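Local coordinates for protein phosphoacetylglucosamine mutase (Aspergillus lentulus, PDB 5O9X) that probably interconverts the 6-phosphate and 1-phosphate of N-acetylglucosamine, a step on the route to UDP-N-acetylglucosamine, and here holds glucose 1,6-bisphosphate, at residues M162-L167 and D284-R289. The protein carries 1 engineered substitution. Sequence-based numbering, arbitrary orientation.
Sequences MTTPQL and DGDADR. With G16 (1,6-di-O-phosphono-alpha-D-glucopyranose), chain B.
T163 meets A287 chiefly methyl to methyl, T163 CG2 to A287 CB at 3.8 Å, while its hydroxyl turns to the helix that starts with T164. T163 OG1 accepts from Q166 N (3.1 Å), and Q166 OE1 in return takes the N-H of T163; this reciprocal pair meets the definition of a capping box, which closes the first turn of the helix. T164 supplies both hydrogen bonds across the contact. Its N-H reaches D286 O, 3.1 Å from T164 N to D286 O with 150° at the hydrogen; as a first-turn amide it has no preceding helical carbonyl to use. Chi1 of -69° sets OG1 beside that same N, which brings the hydroxyl to the D286 carboxylate: T164 OG1 donates to D286 OD2 over 2.6 Å, on the anti side and 28° out of the carboxylate plane. D286 is thus gripped at backbone and side chain by one residue. P165 follows with its ring carbon CG against A287 O and the D288 carboxylate, P165 CG standing 3.4 Å from A287 O and 3.2 Å from D288 OD1, the latter a tight carbon-oxygen approach. Inside 284-289, a type I turn from D284 to A287 brings D288 N within 3.0 Å of D284 OD1, met nearly along the C-O bond. R289, extended from CG to NE, reaches the 1-phosphate of the ligand: R289 NE donates to G16 O3X (3.0 Å) and NH2 to G16 O1, the latter in the guanidinium plane. The contact therefore joins a helix of domain I, capped by T163, to the DGDADR loop of domain II, whose three aspartates probably form the magnesium-binding loop, as in other α-D-phosphohexomutases, beside the phosphosugar site.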
loop_
_atom_site.group_PDB
_atom_site.type_symbol
_atom_site.label_atom_id
_atom_site.label_comp_id
_atom_site.label_asym_id
_atom_site.label_seq_id
_atom_site.Cartn_x
_atom_site.Cartn_y
_atom_site.Cartn_z
ATOM N N MET A 162 -7.714 -4.536 12.766
ATOM C CA MET A 162 -6.708 -5.282 12.009
ATOM C C MET A 162 -5.939 -4.293 11.150
ATOM O O MET A 162 -6.404 -3.174 10.876
ATOM C CB MET A 162 -7.400 -6.328 11.075
ATOM C CG MET A 162 -8.142 -7.458 11.840
ATOM S SD MET A 162 -8.207 -9.043 10.950
ATOM C CE MET A 162 -8.917 -8.476 9.520
ATOM N N THR A 163 -4.768 -4.722 10.677
ATOM C CA THR A 163 -3.972 -3.897 9.736
ATOM C C THR A 163 -4.673 -4.108 8.401
ATOM O O THR A 163 -5.479 -5.063 8.257
ATOM C CB THR A 163 -2.497 -4.438 9.627
ATOM O OG1 THR A 163 -2.476 -5.715 9.031
ATOM C CG2 THR A 163 -1.808 -4.544 11.007
ATOM N N THR A 164 -4.471 -3.180 7.465
ATOM C CA THR A 164 -5.012 -3.357 6.124
ATOM C C THR A 164 -4.640 -4.707 5.512
ATOM O O THR A 164 -5.505 -5.381 4.983
ATOM C CB THR A 164 -4.642 -2.127 5.286
ATOM O OG1 THR A 164 -5.393 -1.012 5.816
ATOM C CG2 THR A 164 -5.030 -2.298 3.780
ATOM N N PRO A 165 -3.353 -5.076 5.515
ATOM C CA PRO A 165 -3.013 -6.349 4.875
ATOM C C PRO A 165 -3.641 -7.562 5.585
ATOM O O PRO A 165 -3.960 -8.538 4.909
ATOM C CB PRO A 165 -1.476 -6.439 5.061
ATOM C CG PRO A 165 -1.019 -5.040 5.227
ATOM C CD PRO A 165 -2.156 -4.262 5.840
ATOM N N GLN A 166 -3.835 -7.500 6.918
ATOM C CA GLN A 166 -4.625 -8.604 7.606
ATOM C C GLN A 166 -6.009 -8.774 7.006
ATOM O O GLN A 166 -6.435 -9.935 6.762
ATOM C CB GLN A 166 -4.736 -8.411 9.100
ATOM C CG GLN A 166 -3.424 -8.762 9.773
ATOM C CD GLN A 166 -3.492 -8.482 11.278
ATOM O OE1 GLN A 166 -4.228 -7.558 11.762
ATOM N NE2 GLN A 166 -2.743 -9.280 12.034
ATOM N N LEU A 167 -6.716 -7.657 6.794
ATOM C CA LEU A 167 -8.043 -7.737 6.180
ATOM C C LEU A 167 -7.958 -8.354 4.733
ATOM O O LEU A 167 -8.727 -9.257 4.398
ATOM C CB LEU A 167 -8.787 -6.340 6.280
ATOM C CG LEU A 167 -10.118 -6.651 5.622
ATOM C CD1 LEU A 167 -11.206 -7.362 6.428
ATOM C CD2 LEU A 167 -10.583 -5.617 4.650
ATOM N N ASP A 284 3.408 2.614 8.711
ATOM C CA ASP A 284 2.443 3.720 8.885
ATOM C C ASP A 284 1.251 3.242 9.715
ATOM O O ASP A 284 1.289 2.127 10.251
ATOM C CB ASP A 284 2.078 4.421 7.537
ATOM C CG ASP A 284 1.269 3.549 6.644
ATOM O OD1 ASP A 284 1.206 2.300 6.917
ATOM O OD2 ASP A 284 0.679 4.090 5.658
ATOM N N GLY A 285 0.251 4.122 9.876
ATOM C CA GLY A 285 -0.915 3.899 10.774
ATOM C C GLY A 285 -1.780 2.667 10.477
ATOM O O GLY A 285 -2.399 2.142 11.415
ATOM N N ASP A 286 -1.871 2.185 9.223
ATOM C CA ASP A 286 -2.577 0.878 8.955
ATOM C C ASP A 286 -1.596 -0.275 8.587
ATOM O O ASP A 286 -1.992 -1.363 8.082
ATOM C CB ASP A 286 -3.672 1.007 7.883
ATOM C CG ASP A 286 -3.127 1.296 6.492
ATOM O OD1 ASP A 286 -1.986 1.810 6.454
ATOM O OD2 ASP A 286 -3.841 1.056 5.434
ATOM N N ALA A 287 -0.307 -0.004 8.796
ATOM C CA ALA A 287 0.790 -0.958 8.522
ATOM C C ALA A 287 0.764 -1.460 7.048
ATOM O O ALA A 287 0.915 -2.659 6.766
ATOM C CB ALA A 287 0.774 -2.133 9.510
ATOM N N ASP A 288 0.611 -0.510 6.126
ATOM C CA ASP A 288 0.719 -0.910 4.769
ATOM C C ASP A 288 1.801 -0.171 3.972
ATOM O O ASP A 288 1.826 -0.202 2.727
ATOM C CB ASP A 288 -0.655 -0.840 4.102
ATOM C CG ASP A 288 -0.776 -1.899 2.989
ATOM O OD1 ASP A 288 -0.019 -2.919 3.007
ATOM O OD2 ASP A 288 -1.538 -1.636 2.097
ATOM N N ARG A 289 2.688 0.479 4.704
ATOM C CA ARG A 289 3.931 1.054 4.136
ATOM C C ARG A 289 5.043 0.697 5.096
ATOM O O ARG A 289 4.828 0.715 6.325
ATOM C CB ARG A 289 3.860 2.588 4.122
ATOM C CG ARG A 289 2.821 3.137 3.161
ATOM C CD ARG A 289 2.932 4.673 3.207
ATOM N NE ARG A 289 1.827 5.290 2.443
ATOM C CZ ARG A 289 1.793 6.582 2.138
ATOM N NH1 ARG A 289 2.770 7.379 2.555
ATOM N NH2 ARG A 289 0.766 7.107 1.507
HETATM C C1 G16 B . -2.332 5.616 -0.806
HETATM C C2 G16 B . -2.148 4.643 -1.966
HETATM C C3 G16 B . -0.682 4.720 -2.502
HETATM C C4 G16 B . -0.242 6.116 -2.906
HETATM C C5 G16 B . -0.443 7.036 -1.708
HETATM C C6 G16 B . -0.329 8.510 -2.016
HETATM O O1 G16 B . -1.469 5.227 0.267
HETATM O O2 G16 B . -2.505 3.264 -1.643
HETATM O O3 G16 B . -0.575 3.789 -3.503
HETATM O O4 G16 B . 1.193 6.235 -3.305
HETATM O O5 G16 B . -1.807 6.995 -1.226
HETATM O O6 G16 B . -1.378 8.826 -3.039
HETATM P P G16 B . -1.577 10.370 -3.494
HETATM O O1P G16 B . -0.200 10.948 -3.895
HETATM O O2P G16 B . -2.103 11.158 -2.271
HETATM O O3P G16 B . -2.661 10.410 -4.593
HETATM P "P'" G16 B . -2.023 4.829 1.756
HETATM O O1X G16 B . -3.383 4.101 1.576
HETATM O O2X G16 B . -2.338 6.169 2.495
HETATM O O3X G16 B . -0.925 4.145 2.494
#